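Local coordinates for Pdx2 protein (Plasmodium falciparum, PDB 2ABW) that hydrolyses glutamine to glutamate and ammonia, as the glutaminase subunit of the PLP synthase that makes vitamin B6, the ammonia being channelled to Pdx1, at residues Gly89-Ser94 with Ile117-Asn122; Ser130-Leu135 with Thr149-Arg154; Ile153-Ile158 with Gly192-Pro197. One frame throughout, in Å; residues are numbered along the deposited sequence. Where two conformers were deposited one is given.

How the contacts relate
Along the chain contact 1 closes before the other two begin, while contacts 2 and 3 run on from one another through the shared residues I153 and R154. The centres of contacts 2 and 3 lie about 8 Å apart, those of contacts 1 and 3 about 9 Å, and those of contacts 1 and 2 about 17 Å. Contact 3 touches both others, through probable backbone hydrogen bonds from C120 to Y157 and from H196 to A151. Contact 1 packs the helix after the nucleophile C87 on the three-stranded sheet containing strand 157-161. Contact 2 is the hairpin at one edge of the nine-stranded sheet. Residues assigned to glutamine binding (R121, I153, R154) and charge-relay H196 are thus placed consistently with one active site.

Contact 1. Residues Gly89-Ser94 with Ile117-Asn122; sequences GCILLS and ITICRN
The side chain of S94 is wedged between two isoleucines of strand 115-120, I117 and I119, with its hydroxyl end against methyl and methylene groups. OG lies 3.3 Å from I117 CD1 on one flank and 3.4 Å from I119 CG2 on the other, while S94 CB rests on I119 CG2 as well. I117 CG1 stands between the backbone N and the carbonyl carbon (chi1 66°), and this rotation carries the extended end of the chain up to the serine. The hydroxyl is not left without a polar partner in this apolar setting: OG donates to C90 O at 2.9 Å, from 31° out of the carbonyl plane, and the backbone N of L93 reaches the same oxygen from the opposite face. Here helix 88-92, which follows the C87 nucleophile of this class I glutamine amidotransferase, lies over the three-stranded sheet 94-98, 115-120 and 157-161. I119 also reaches the helix through its tip, since CD1 meets C90 SG at 4.0 Å and I91 CG1 at the same distance, the I91 and I119 side chains crossing at about a right angle. Beyond it, the end of I91 lies against the root of R121, CD1 to CB 4.1 Å, and the arginine then extends away from the helix. R121 is a glutamine-binding residue, and I91 also touches S54, another residue of that site.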
# COMPACT_ATOMS: atom_id res chain seq x y z
N GLY A 89 5.53 0.96 1.08
CA GLY A 89 4.57 0.34 1.95
C GLY A 89 4.32 -1.06 1.47
O GLY A 89 3.96 -1.92 2.25
N CYS A 90 4.29 -1.27 0.15
CA CYS A 90 4.04 -2.63 -0.36
C CYS A 90 5.15 -3.52 0.14
O CYS A 90 4.86 -4.64 0.57
CB CYS A 90 3.96 -2.64 -1.89
SG CYS A 90 3.32 -4.17 -2.56
N ILE A 91 6.39 -3.07 0.10
CA ILE A 91 7.52 -3.87 0.61
C ILE A 91 7.29 -4.24 2.10
O ILE A 91 7.43 -5.41 2.48
CB ILE A 91 8.84 -3.16 0.43
CG1 ILE A 91 9.16 -3.09 -1.06
CG2 ILE A 91 9.94 -3.89 1.20
CD1 ILE A 91 10.38 -2.27 -1.36
N LEU A 92 6.88 -3.25 2.87
CA LEU A 92 6.72 -3.41 4.32
C LEU A 92 5.48 -4.21 4.70
O LEU A 92 5.32 -4.56 5.86
CB LEU A 92 6.71 -2.07 4.99
CG LEU A 92 8.06 -1.33 4.96
CD1 LEU A 92 7.89 0.08 5.53
CD2 LEU A 92 9.14 -2.15 5.67
N LEU A 93 4.60 -4.55 3.80
CA LEU A 93 3.52 -5.57 4.04
C LEU A 93 3.92 -7.00 3.67
O LEU A 93 3.18 -7.97 3.86
CB LEU A 93 2.26 -5.21 3.29
CG LEU A 93 1.60 -3.89 3.65
CD1 LEU A 93 0.36 -3.56 2.82
CD2 LEU A 93 1.15 -3.95 5.21
N SER A 94 5.05 -7.11 2.97
CA SER A 94 5.39 -8.35 2.37
C SER A 94 6.01 -9.35 3.37
O SER A 94 6.77 -8.99 4.26
CB SER A 94 6.31 -8.19 1.17
OG SER A 94 5.69 -7.39 0.20
N ILE A 117 3.62 -12.63 0.11
CA ILE A 117 4.37 -12.55 -1.13
C ILE A 117 5.85 -12.37 -0.83
O ILE A 117 6.26 -11.97 0.22
CB ILE A 117 3.90 -11.35 -1.98
CG1 ILE A 117 4.24 -9.98 -1.31
CG2 ILE A 117 2.42 -11.50 -2.31
CD1 ILE A 117 3.66 -8.74 -2.02
N THR A 118 6.66 -12.70 -1.82
CA THR A 118 8.07 -12.33 -1.82
C THR A 118 8.28 -11.20 -2.77
O THR A 118 7.84 -11.23 -3.94
CB THR A 118 8.92 -13.50 -2.36
OG1 THR A 118 8.75 -14.64 -1.51
CG2 THR A 118 10.35 -13.19 -2.46
N ILE A 119 8.87 -10.13 -2.27
CA ILE A 119 9.07 -8.93 -3.05
C ILE A 119 10.58 -8.54 -3.07
O ILE A 119 11.30 -8.79 -2.06
CB ILE A 119 8.23 -7.81 -2.49
CG1 ILE A 119 8.03 -6.69 -3.50
CG2 ILE A 119 8.85 -7.30 -1.14
CD1 ILE A 119 6.93 -5.70 -3.04
N CYS A 120 11.04 -7.99 -4.17
CA CYS A 120 12.42 -7.60 -4.42
C CYS A 120 12.51 -6.12 -4.65
O CYS A 120 11.76 -5.54 -5.45
CB CYS A 120 12.93 -8.26 -5.67
SG CYS A 120 12.65 -9.95 -5.62
N ARG A 121 13.42 -5.47 -3.96
CA ARG A 121 13.46 -4.04 -4.11
C ARG A 121 14.18 -3.72 -5.36
O ARG A 121 13.85 -2.73 -5.98
CB ARG A 121 14.07 -3.34 -2.89
CG ARG A 121 15.26 -2.65 -3.13
CD ARG A 121 15.50 -1.61 -2.08
NE ARG A 121 16.90 -1.24 -2.08
CZ ARG A 121 17.46 -0.39 -1.21
NH1 ARG A 121 16.71 0.21 -0.28
NH2 ARG A 121 18.76 -0.14 -1.26
N ASN A 122 15.17 -4.54 -5.71
CA ASN A 122 16.16 -4.22 -6.72
C ASN A 122 15.93 -2.99 -7.58
O ASN A 122 15.30 -3.14 -8.62

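Contact 2. Residues Ser130-Leu135 with Thr149-Arg154; sequences SFICSL and TAACIR
F131 lays one face of its ring over the side chain of C152, whose CB sits 3.8 Å from the ring centroid and 21° off the normal, a CH-pi contact displaced toward the rim. The sulfur lies more obliquely, SG being 4.5 Å from the centroid. The phenyl group gets there because CG is set between the backbone N and the carbonyl carbon (chi1 59°), which folds the ring back over the neighbouring strand. The packing runs on along this face through C133, C152 and A150, and L135 at the end of the strand joins it: C133 SG meets A150 CB at 3.8 Å, and L135 CD2 closes on the same methyl at 3.7 Å. F195 backs A150, and H174 stacks on the ring of F131. The strands 130-137 and 149-153 form an antiparallel beta hairpin at the edge of the nine-stranded sheet. Its hydrogen-bonded pairs are F131 with C152 and C133 with A150, each bonded in both directions; C152 N to F131 O, at 2.9 Å, lies almost straight on the carbonyl.

The opposite face is looser and more open to solvent at S130, I132 and S134. I132 CG2 touches T149 CB at 3.7 Å, with L200 packing on both residues, while S130 CB only grazes I153 CG1. On the tight face the two cysteine sulfurs, C133 SG and C152 SG, are in contact at 4.2 Å but form no disulfide. Four backbone hydrogen bonds and the apolar face of F131, C133, A150 and C152 make up most of the contact. Strand 149-153 ends at I153, which with the following R154 is assigned to glutamine binding, and the pairing is consistent with holding them in place.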
# COMPACT_ATOMS: atom_id res chain seq x y z
N SER A 130 11.74 3.77 -15.21
CA SER A 130 10.47 4.50 -15.16
C SER A 130 9.66 4.32 -16.42
O SER A 130 10.18 4.46 -17.54
CB SER A 130 10.67 6.00 -14.92
OG SER A 130 10.77 6.70 -16.14
N PHE A 131 8.37 4.05 -16.28
CA PHE A 131 7.51 3.86 -17.38
C PHE A 131 6.06 3.89 -16.92
O PHE A 131 5.81 3.71 -15.74
CB PHE A 131 7.83 2.53 -18.09
CG PHE A 131 7.70 1.32 -17.21
CD1 PHE A 131 6.51 0.67 -17.10
CD2 PHE A 131 8.81 0.79 -16.57
CE1 PHE A 131 6.38 -0.47 -16.25
CE2 PHE A 131 8.71 -0.33 -15.74
CZ PHE A 131 7.50 -0.98 -15.61
N ILE A 132 5.19 4.19 -17.86
CA ILE A 132 3.75 4.05 -17.68
C ILE A 132 3.30 2.75 -18.38
O ILE A 132 3.62 2.53 -19.59
CB ILE A 132 3.00 5.22 -18.20
CG1 ILE A 132 3.32 6.45 -17.31
CG2 ILE A 132 1.52 4.91 -18.16
CD1 ILE A 132 2.83 7.79 -17.88
N CYS A 133 2.64 1.88 -17.64
CA CYS A 133 2.10 0.67 -18.16
C CYS A 133 0.57 0.69 -18.16
O CYS A 133 -0.08 1.38 -17.41
CB CYS A 133 2.66 -0.53 -17.40
SG CYS A 133 2.22 -0.59 -15.75
N SER A 134 -0.01 -0.08 -19.08
CA SER A 134 -1.41 -0.38 -19.10
C SER A 134 -1.67 -1.53 -18.13
O SER A 134 -0.96 -2.57 -18.17
CB SER A 134 -1.82 -0.85 -20.50
OG SER A 134 -3.23 -0.76 -20.62
N LEU A 135 -2.74 -1.45 -17.33
CA LEU A 135 -3.05 -2.52 -16.35
C LEU A 135 -4.15 -3.43 -16.82
O LEU A 135 -5.15 -2.95 -17.42
CB LEU A 135 -3.50 -1.83 -15.05
CG LEU A 135 -2.45 -0.98 -14.31
CD1 LEU A 135 -3.17 -0.30 -13.05
CD2 LEU A 135 -1.23 -1.83 -13.89
N THR A 149 -3.94 3.07 -16.31
CA THR A 149 -2.50 3.06 -16.38
C THR A 149 -1.90 3.16 -14.97
O THR A 149 -2.57 3.49 -14.00
CB THR A 149 -2.00 4.25 -17.19
OG1 THR A 149 -2.72 5.42 -16.77
CG2 THR A 149 -2.32 3.94 -18.63
N ALA A 150 -0.62 2.79 -14.91
CA ALA A 150 0.16 2.88 -13.71
C ALA A 150 1.53 3.43 -14.02
O ALA A 150 2.15 3.08 -15.03
CB ALA A 150 0.36 1.48 -13.13
N ALA A 151 2.05 4.24 -13.10
CA ALA A 151 3.41 4.77 -13.23
C ALA A 151 4.37 4.01 -12.33
O ALA A 151 4.29 4.07 -11.09
CB ALA A 151 3.37 6.26 -12.86
N CYS A 152 5.27 3.24 -12.98
CA CYS A 152 6.23 2.46 -12.24
C CYS A 152 7.55 3.16 -12.25
O CYS A 152 8.10 3.33 -13.29
CB CYS A 152 6.44 1.13 -12.95
SG CYS A 152 5.02 0.04 -12.72
N ILE A 153 7.99 3.61 -11.09
CA ILE A 153 9.30 4.28 -10.96
C ILE A 153 10.16 3.55 -9.94
O ILE A 153 9.90 3.60 -8.75
CB ILE A 153 9.11 5.75 -10.60
CG1 ILE A 153 8.24 6.46 -11.65
CG2 ILE A 153 10.48 6.49 -10.61
CD1 ILE A 153 8.11 7.88 -11.33
N ARG A 154 11.16 2.85 -10.46
CA ARG A 154 12.01 1.98 -9.67
C ARG A 154 11.13 1.07 -8.81
O ARG A 154 11.30 0.93 -7.61
CB ARG A 154 13.00 2.85 -8.86
CG ARG A 154 12.54 3.32 -7.46
CD ARG A 154 13.41 4.54 -6.96
NE ARG A 154 12.77 5.20 -5.80
CZ ARG A 154 13.39 6.05 -4.98
NH1 ARG A 154 14.67 6.38 -5.19
NH2 ARG A 154 12.72 6.58 -3.95

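Contact 3. Residues Ile153-Ile158 with Gly192-Pro197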
# COMPACT_ATOMS: atom_id res chain seq x y z
N ILE A 153 7.99 3.61 -11.09
CA ILE A 153 9.30 4.28 -10.96
C ILE A 153 10.16 3.55 -9.94
O ILE A 153 9.90 3.60 -8.75
CB ILE A 153 9.11 5.75 -10.60
CG1 ILE A 153 8.24 6.46 -11.65
CG2 ILE A 153 10.48 6.49 -10.61
CD1 ILE A 153 8.11 7.88 -11.33
N ARG A 154 11.16 2.85 -10.46
CA ARG A 154 12.01 1.98 -9.67
C ARG A 154 11.13 1.07 -8.81
O ARG A 154 11.30 0.93 -7.61
CB ARG A 154 13.00 2.85 -8.86
CG ARG A 154 12.54 3.32 -7.46
CD ARG A 154 13.41 4.54 -6.96
NE ARG A 154 12.77 5.20 -5.80
CZ ARG A 154 13.39 6.05 -4.98
NH1 ARG A 154 14.67 6.38 -5.19
NH2 ARG A 154 12.72 6.58 -3.95
N ALA A 155 10.13 0.48 -9.47
CA ALA A 155 9.10 -0.26 -8.76
C ALA A 155 9.68 -1.53 -8.17
O ALA A 155 10.52 -2.18 -8.82
CB ALA A 155 7.99 -0.67 -9.72
N PRO A 156 9.22 -1.91 -6.97
CA PRO A 156 9.64 -3.20 -6.44
C PRO A 156 9.00 -4.29 -7.31
O PRO A 156 8.00 -4.01 -8.01
CB PRO A 156 9.08 -3.21 -5.02
CG PRO A 156 7.97 -2.30 -5.06
CD PRO A 156 8.37 -1.23 -6.01
N TYR A 157 9.57 -5.48 -7.24
CA TYR A 157 9.14 -6.61 -8.04
C TYR A 157 8.62 -7.71 -7.19
O TYR A 157 9.29 -8.28 -6.35
CB TYR A 157 10.31 -7.09 -8.89
CG TYR A 157 10.02 -8.30 -9.71
CD1 TYR A 157 9.25 -8.23 -10.85
CD2 TYR A 157 10.57 -9.51 -9.39
CE1 TYR A 157 9.00 -9.37 -11.62
CE2 TYR A 157 10.33 -10.64 -10.15
CZ TYR A 157 9.53 -10.56 -11.23
OH TYR A 157 9.32 -11.70 -11.98
N ILE A 158 7.38 -8.14 -7.47
CA ILE A 158 6.75 -9.23 -6.75
C ILE A 158 7.13 -10.56 -7.41
O ILE A 158 6.62 -10.90 -8.51
CB ILE A 158 5.24 -9.03 -6.71
CG1 ILE A 158 4.91 -7.77 -5.93
CG2 ILE A 158 4.58 -10.26 -6.14
CD1 ILE A 158 3.40 -7.26 -5.93
N GLY A 192 -1.77 -4.02 -1.85
CA GLY A 192 -0.42 -3.63 -2.14
C GLY A 192 -0.27 -3.31 -3.63
O GLY A 192 -0.72 -4.08 -4.48
N THR A 193 0.42 -2.20 -3.92
CA THR A 193 0.72 -1.77 -5.30
C THR A 193 2.15 -1.41 -5.43
O THR A 193 2.77 -0.87 -4.48
CB THR A 193 -0.18 -0.58 -5.66
OG1 THR A 193 -0.05 0.48 -4.67
CG2 THR A 193 -1.66 -1.04 -5.78
N VAL A 194 2.77 -1.81 -6.55
CA VAL A 194 4.19 -1.52 -6.75
C VAL A 194 4.44 -0.15 -7.39
O VAL A 194 5.60 0.31 -7.50
CB VAL A 194 4.87 -2.61 -7.59
CG1 VAL A 194 4.61 -4.03 -7.01
CG2 VAL A 194 4.34 -2.56 -9.06
N PHE A 195 3.41 0.45 -7.91
CA PHE A 195 3.44 1.72 -8.69
C PHE A 195 3.12 2.91 -7.78
O PHE A 195 2.85 2.74 -6.59
CB PHE A 195 2.50 1.64 -9.89
CG PHE A 195 1.09 1.18 -9.56
CD1 PHE A 195 0.11 2.09 -9.22
CD2 PHE A 195 0.75 -0.15 -9.65
CE1 PHE A 195 -1.17 1.69 -8.94
CE2 PHE A 195 -0.53 -0.56 -9.38
CZ PHE A 195 -1.51 0.35 -9.02
N HIS A 196 3.20 4.08 -8.36
CA HIS A 196 2.91 5.36 -7.70
C HIS A 196 1.55 5.86 -8.10
O HIS A 196 1.41 6.58 -9.08
CB HIS A 196 3.97 6.39 -8.11
CG HIS A 196 5.21 6.25 -7.33
ND1 HIS A 196 5.44 6.98 -6.18
CD2 HIS A 196 6.29 5.45 -7.50
CE1 HIS A 196 6.63 6.66 -5.70
NE2 HIS A 196 7.16 5.71 -6.46
N PRO A 197 0.50 5.49 -7.33
CA PRO A 197 -0.87 5.86 -7.73
C PRO A 197 -1.13 7.33 -7.65
O PRO A 197 -2.08 7.85 -8.24
CB PRO A 197 -1.71 5.16 -6.64
CG PRO A 197 -0.82 5.07 -5.44
CD PRO A 197 0.56 4.89 -6.00
O HOH W 1 6.97 2.40 -8.60
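A water molecule is gripped by both segments: it donates to V194 O at 2.7 Å and accepts from I153 N at 3.0 Å, so two backbone groups that do not meet directly are tied through it. Next to this bridge, mostly apolar packing centres on V194. A155 CB comes up to V194 O at 3.4 Å, and P156 slides past the valine in the opposite direction, its CG lying 4.0 Å from V194 CB. With CG1 anti to the carbonyl carbon (chi1 -52°), V194 turns that methyl to I158, whose CD1 meets it obliquely at 3.6 Å. P156 O faces V194 CB at 3.5 Å. I158 also packs on I182 of strand 180-187, so this end of the contact is continuous with the core of the large sheet.

Toward the active site, the segment 192-197 carries H196, the histidine of the Cys-His-Glu triad. I153 O lies at the edge of the H196 ring, near its plane and 4.1 Å from NE2, while I153 CB lies 4.2 Å from CD2. ND1 is hydrogen-bonded to E198, the second charge-relay residue, and the ring also touches the nucleophile C87. I153, at the end of strand 149-153, thus lies beside the catalytic histidine, and I153 and R154 are themselves glutamine-binding residues. The bond from ND1 to E198 probably sets the ring's orientation, with I153 flanking the CD2-NE2 edge, while the water links the backbone at I153 to that at V194, two residues before the histidine, consistent with keeping the two segments close together.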